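PDB 4HJI: CS1 fimbrial subunit A from Escherichia coli, which is the pilin subunit from which CS1 fimbriae are built, surface filaments that enable the bacterium to colonize the epithelium of host organs. Local coordinates for residues S64-D75 against L99-S108. Numbering follows the deposited sequence.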
ATOM      1  N   SER A  64      20.496   9.815   0.428  1.00 29.38           N
ATOM      2  CA  SER A  64      20.728   8.434   0.040  1.00 29.33           C
ATOM      3  C   SER A  64      21.450   7.604   1.114  1.00 30.04           C
ATOM      4  O   SER A  64      21.543   6.380   0.989  1.00 29.77           O
ATOM      5  CB  SER A  64      21.528   8.400  -1.262  1.00 30.30           C
ATOM      6  OG  SER A  64      22.021   7.098  -1.513  1.00 30.89           O
ATOM      7  N   ASP A  65      21.968   8.269   2.146  1.00 31.03           N
ATOM      8  CA  ASP A  65      22.570   7.584   3.292  1.00 31.92           C
ATOM      9  C   ASP A  65      21.515   7.070   4.258  1.00 30.93           C
ATOM     10  O   ASP A  65      21.785   6.157   5.045  1.00 31.37           O
ATOM     11  CB  ASP A  65      23.517   8.517   4.052  1.00 33.68           C
ATOM     12  CG  ASP A  65      24.893   8.609   3.417  1.00 35.25           C
ATOM     13  OD1 ASP A  65      25.121   7.999   2.349  1.00 35.23           O
ATOM     14  OD2 ASP A  65      25.757   9.296   4.001  1.00 36.99           O
ATOM     15  N   LYS A  66      20.338   7.682   4.220  1.00 29.73           N
ATOM     16  CA  LYS A  66      19.215   7.284   5.065  1.00 28.74           C
ATOM     17  C   LYS A  66      18.315   6.272   4.358  1.00 27.03           C
ATOM     18  O   LYS A  66      18.178   6.270   3.121  1.00 26.72           O
ATOM     19  CB  LYS A  66      18.379   8.509   5.478  1.00 28.81           C
ATOM     20  CG  LYS A  66      18.758   9.138   6.811  1.00 30.21           C
ATOM     21  CD  LYS A  66      20.198   9.581   6.840  1.00 32.00           C
ATOM     22  CE  LYS A  66      20.599  10.119   8.203  1.00 33.54           C
ATOM     23  NZ  LYS A  66      22.067  10.332   8.255  1.00 35.35           N
ATOM     24  N   GLY A  67      17.697   5.415   5.163  1.00 26.15           N
ATOM     25  CA  GLY A  67      16.662   4.515   4.695  1.00 24.56           C
ATOM     26  C   GLY A  67      15.306   5.172   4.830  1.00 23.30           C
ATOM     27  O   GLY A  67      15.201   6.410   4.938  1.00 23.60           O
ATOM     28  N   VAL A  68      14.256   4.366   4.806  1.00 21.94           N
ATOM     29  CA  VAL A  68      12.908   4.890   5.020  1.00 20.92           C
ATOM     30  C   VAL A  68      12.147   4.006   5.986  1.00 20.47           C
ATOM     31  O   VAL A  68      12.368   2.798   6.040  1.00 20.54           O
ATOM     32  CB  VAL A  68      12.096   5.068   3.717  1.00 20.13           C
ATOM     33  CG1 VAL A  68      12.795   6.083   2.830  1.00 20.56           C
ATOM     34  CG2 VAL A  68      11.864   3.743   3.001  1.00 19.58           C
ATOM     35  N   VAL A  69      11.276   4.639   6.758  1.00 19.95           N
ATOM     36  CA  VAL A  69      10.387   3.947   7.666  1.00 19.68           C
ATOM     37  C   VAL A  69       9.027   3.980   7.023  1.00 18.48           C
ATOM     38  O   VAL A  69       8.581   5.039   6.592  1.00 18.19           O
ATOM     39  CB  VAL A  69      10.326   4.670   9.024  1.00 20.53           C
ATOM     40  CG1 VAL A  69       9.351   3.994   9.968  1.00 20.55           C
ATOM     41  CG2 VAL A  69      11.720   4.781   9.612  1.00 21.74           C
ATOM     42  N   VAL A  70       8.383   2.824   6.944  1.00 17.88           N
ATOM     43  CA  VAL A  70       7.108   2.684   6.264  1.00 16.98           C
ATOM     44  C   VAL A  70       6.107   1.999   7.159  1.00 16.97           C
ATOM     45  O   VAL A  70       6.407   0.965   7.778  1.00 17.15           O
ATOM     46  CB  VAL A  70       7.242   1.855   4.990  1.00 16.53           C
ATOM     47  CG1 VAL A  70       5.976   1.954   4.153  1.00 15.80           C
ATOM     48  CG2 VAL A  70       8.437   2.347   4.190  1.00 16.89           C
ATOM     49  N   LYS A  71       4.916   2.560   7.220  1.00 16.62           N
ATOM     50  CA  LYS A  71       3.849   1.993   8.012  1.00 16.87           C
ATOM     51  C   LYS A  71       2.507   2.359   7.417  1.00 16.31           C
ATOM     52  O   LYS A  71       2.449   3.157   6.479  1.00 15.80           O
ATOM     53  CB  LYS A  71       3.943   2.502   9.459  1.00 17.96           C
ATOM     54  CG  LYS A  71       3.676   3.987   9.594  1.00 18.39           C
ATOM     55  CD  LYS A  71       3.923   4.496  11.004  1.00 19.71           C
ATOM     56  CE  LYS A  71       3.406   5.917  11.116  1.00 20.15           C
ATOM     57  NZ  LYS A  71       3.786   6.623  12.360  1.00 21.58           N
ATOM     58  N   LEU A  72       1.447   1.762   7.954  1.00 16.40           N
ATOM     59  CA  LEU A  72       0.066   2.133   7.634  1.00 16.25           C
ATOM     60  C   LEU A  72      -0.465   3.001   8.759  1.00 16.92           C
ATOM     61  O   LEU A  72      -0.103   2.829   9.903  1.00 17.48           O
ATOM     62  CB  LEU A  72      -0.812   0.892   7.514  1.00 16.19           C
ATOM     63  CG  LEU A  72      -0.336  -0.133   6.492  1.00 15.95           C
ATOM     64  CD1 LEU A  72      -1.074  -1.465   6.635  1.00 16.21           C
ATOM     65  CD2 LEU A  72      -0.461   0.416   5.085  1.00 15.54           C
ATOM     66  N   SER A  73      -1.334   3.951   8.441  0.50 16.85           N
ATOM     67  CA  SER A  73      -1.904   4.806   9.485  0.50 17.71           C
ATOM     68  C   SER A  73      -3.035   4.102  10.225  0.50 18.09           C
ATOM     69  O   SER A  73      -3.440   4.541  11.292  0.50 18.88           O
ATOM     70  CB  SER A  73      -2.447   6.096   8.871  0.50 17.65           C
ATOM     71  OG  SER A  73      -3.653   5.815   8.213  0.50 17.32           O
ATOM     72  N   ALA A  74      -3.559   3.022   9.646  1.00 17.80           N
ATOM     73  CA  ALA A  74      -4.635   2.274  10.259  1.00 18.59           C
ATOM     74  C   ALA A  74      -4.655   0.934   9.576  1.00 18.72           C
ATOM     75  O   ALA A  74      -4.181   0.813   8.443  1.00 18.20           O
ATOM     76  CB  ALA A  74      -5.964   2.992  10.073  1.00 18.71           C
ATOM     77  N   ASP A  75      -5.188  -0.065  10.279  1.00 19.90           N
ATOM     78  CA  ASP A  75      -5.437  -1.383   9.705  1.00 20.31           C
ATOM     79  C   ASP A  75      -6.452  -1.227   8.603  1.00 19.41           C
ATOM     80  O   ASP A  75      -7.598  -0.865   8.883  1.00 20.43           O
ATOM     81  CB  ASP A  75      -6.065  -2.317  10.729  1.00 21.98           C
ATOM     82  CG  ASP A  75      -5.070  -2.885  11.701  1.00 23.32           C
ATOM     83  OD1 ASP A  75      -3.852  -2.697  11.487  1.00 24.05           O
ATOM     84  OD2 ASP A  75      -5.502  -3.562  12.673  1.00 25.52           O
ATOM     85  N   LEU A  99       3.438  -4.655   5.809  1.00 16.67           N
ATOM     86  CA  LEU A  99       3.285  -3.428   6.559  1.00 16.27           C
ATOM     87  C   LEU A  99       2.218  -3.597   7.641  1.00 16.40           C
ATOM     88  O   LEU A  99       1.372  -4.487   7.590  1.00 16.47           O
ATOM     89  CB  LEU A  99       2.879  -2.301   5.619  1.00 15.33           C
ATOM     90  CG  LEU A  99       3.824  -1.951   4.458  1.00 15.11           C
ATOM     91  CD1 LEU A  99       3.261  -0.786   3.653  1.00 14.48           C
ATOM     92  CD2 LEU A  99       5.238  -1.662   4.933  1.00 15.70           C
ATOM     93  N   SER A 100       2.303  -2.749   8.658  1.00 16.50           N
ATOM     94  CA  SER A 100       1.319  -2.696   9.734  1.00 16.79           C
ATOM     95  C   SER A 100       1.339  -1.262  10.281  1.00 16.67           C
ATOM     96  O   SER A 100       2.060  -0.412   9.757  1.00 16.21           O
ATOM     97  CB  SER A 100       1.669  -3.689  10.831  1.00 17.85           C
ATOM     98  OG  SER A 100       2.875  -3.322  11.463  1.00 18.43           O
ATOM     99  N   THR A 101       0.640  -1.039  11.393  1.00 17.23           N
ATOM    100  CA  THR A 101       0.650   0.275  12.038  1.00 17.43           C
ATOM    101  C   THR A 101       1.964   0.494  12.806  1.00 18.35           C
ATOM    102  O   THR A 101       2.205   1.578  13.312  1.00 18.75           O
ATOM    103  CB  THR A 101      -0.563   0.471  12.973  1.00 17.87           C
ATOM    104  OG1 THR A 101      -0.696  -0.647  13.878  1.00 18.67           O
ATOM    105  CG2 THR A 101      -1.839   0.638  12.167  1.00 17.11           C
ATOM    106  N   THR A 102       2.803  -0.539  12.920  1.00 18.75           N
ATOM    107  CA  THR A 102       4.136  -0.376  13.440  1.00 19.67           C
ATOM    108  C   THR A 102       5.113  -0.186  12.315  1.00 19.42           C
ATOM    109  O   THR A 102       5.169  -1.009  11.387  1.00 18.96           O
ATOM    110  CB  THR A 102       4.580  -1.636  14.212  1.00 20.54           C
ATOM    111  OG1 THR A 102       3.602  -1.954  15.198  1.00 21.03           O
ATOM    112  CG2 THR A 102       5.922  -1.423  14.876  1.00 21.59           C
ATOM    113  N   GLY A 103       5.897   0.882  12.393  1.00 20.03           N
ATOM    114  CA  GLY A 103       6.829   1.192  11.323  1.00 19.96           C
ATOM    115  C   GLY A 103       7.882   0.126  11.154  1.00 20.81           C
ATOM    116  O   GLY A 103       8.341  -0.465  12.141  1.00 21.81           O
ATOM    117  N   ILE A 104       8.226  -0.143   9.895  1.00 20.59           N
ATOM    118  CA  ILE A 104       9.403  -0.930   9.571  1.00 21.61           C
ATOM    119  C   ILE A 104      10.401  -0.061   8.812  1.00 21.79           C
ATOM    120  O   ILE A 104      10.017   0.820   8.036  1.00 20.99           O
ATOM    121  CB  ILE A 104       9.060  -2.226   8.795  1.00 21.52           C
ATOM    122  CG1 ILE A 104       8.609  -1.977   7.356  1.00 20.79           C
ATOM    123  CG2 ILE A 104       7.998  -3.024   9.541  1.00 21.74           C
ATOM    124  CD1 ILE A 104       8.534  -3.263   6.557  1.00 20.89           C
ATOM    125  N   THR A 105      11.681  -0.309   9.059  1.00 23.14           N
ATOM    126  CA  THR A 105      12.744   0.415   8.395  1.00 23.79           C
ATOM    127  C   THR A 105      13.291  -0.425   7.259  1.00 24.21           C
ATOM    128  O   THR A 105      13.576  -1.616   7.423  1.00 24.61           O
ATOM    129  CB  THR A 105      13.884   0.788   9.350  1.00 25.20           C
ATOM    130  OG1 THR A 105      13.376   1.625  10.395  1.00 25.50           O
ATOM    131  CG2 THR A 105      14.980   1.536   8.596  1.00 25.70           C
ATOM    132  N   ILE A 106      13.426   0.198   6.098  1.00 24.21           N
ATOM    133  CA  ILE A 106      14.088  -0.413   4.957  1.00 24.85           C
ATOM    134  C   ILE A 106      15.430   0.298   4.797  1.00 25.85           C
ATOM    135  O   ILE A 106      15.459   1.494   4.499  1.00 25.92           O
ATOM    136  CB  ILE A 106      13.203  -0.288   3.710  1.00 24.17           C
ATOM    137  CG1 ILE A 106      11.922  -1.108   3.936  1.00 23.87           C
ATOM    138  CG2 ILE A 106      13.931  -0.763   2.457  1.00 24.50           C
ATOM    139  CD1 ILE A 106      10.705  -0.474   3.350  1.00 22.94           C
ATOM    140  N   ASP A 107      16.527  -0.426   5.039  1.00 26.97           N
ATOM    141  CA  ASP A 107      17.877   0.152   4.987  1.00 28.07           C
ATOM    142  C   ASP A 107      18.180   0.695   3.598  1.00 27.24           C
ATOM    143  O   ASP A 107      17.735   0.133   2.591  1.00 26.34           O
ATOM    144  CB  ASP A 107      18.948  -0.890   5.344  1.00 30.02           C
ATOM    145  CG  ASP A 107      20.355  -0.285   5.441  1.00 31.98           C
ATOM    146  OD1 ASP A 107      21.165  -0.443   4.497  1.00 33.06           O
ATOM    147  OD2 ASP A 107      20.673   0.350   6.473  1.00 33.61           O
ATOM    148  N   SER A 108      18.965   1.770   3.554  1.00 27.49           N
ATOM    149  CA  SER A 108      19.408   2.348   2.280  1.00 27.47           C
ATOM    150  C   SER A 108      20.089   1.327   1.362  1.00 27.97           C
ATOM    151  O   SER A 108      19.873   1.360   0.162  1.00 27.84           O
ATOM    152  CB  SER A 108      20.312   3.564   2.510  1.00 28.33           C
ATOM    153  OG  SER A 108      21.378   3.275   3.392  1.00 29.53           O
TER
HETATM  154  O   HOH W   1       4.982  -1.334   8.702  1.00 14.65           O
HETATM  155  O   HOH W   2       0.882   3.973  12.069  1.00 27.80           O
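Ser-64 O and Lys-66 O receive the CB of Ser-108 between them, a small residue that fits close to the backbone, and Asp-65 O takes a weak hydrogen bond from Ser-108 OG. Gly-67, without a side chain, brings its CA to 3.3 Å from Ile-106 O, a CA-H...O contact. From Val-68 the two segments run antiparallel as strands 68-72 and 104-106. Val-68 and Ile-106 form a hydrogen-bonded pair, and the bond from Ile-106 N to Val-68 O is short (2.8 Å) and nearly straight (173°). Val-69, in the non-hydrogen-bonded pair with Thr-105, sets CG2 3.6 Å from Thr-105 OG1, on the more exposed face; beta-branched residues suit such extended backbone. In the immunoglobulin-like fold of chaperone-usher pilins, 104-106 is here a short strand hydrogen-bonded to one edge of strand 68-80, whose other edge here pairs with strand 144-156. Val-70 pairs with Ile-104 through two hydrogen bonds and turns to the buried face. Its two methyls divide the work: CG1, anti to the backbone N (chi1 -169°), meets Leu-99 CD2 at 3.8 Å, and CG2 meets Ile-106 CD1, with Phe-94 covering this apolar cluster. Regular pairing ends here; residues 101-103 form a loop shaped by an ST turn, Thr-102 N to Ser-100 OG, and water 1 links Val-70 O with Ser-100 N and Thr-102 O. The aliphatic CB of Lys-71 rests 3.7 Å from Gly-103 CA. Leu-72 N donates a hydrogen bond to Ser-100 O, while its branched apolar side chain suits the buried patch, CG packing on Leu-99 CB at 4.0 Å. Farther on, Thr-101 offers an apolar branch, its CG2 methyl, to Ala-74 CA.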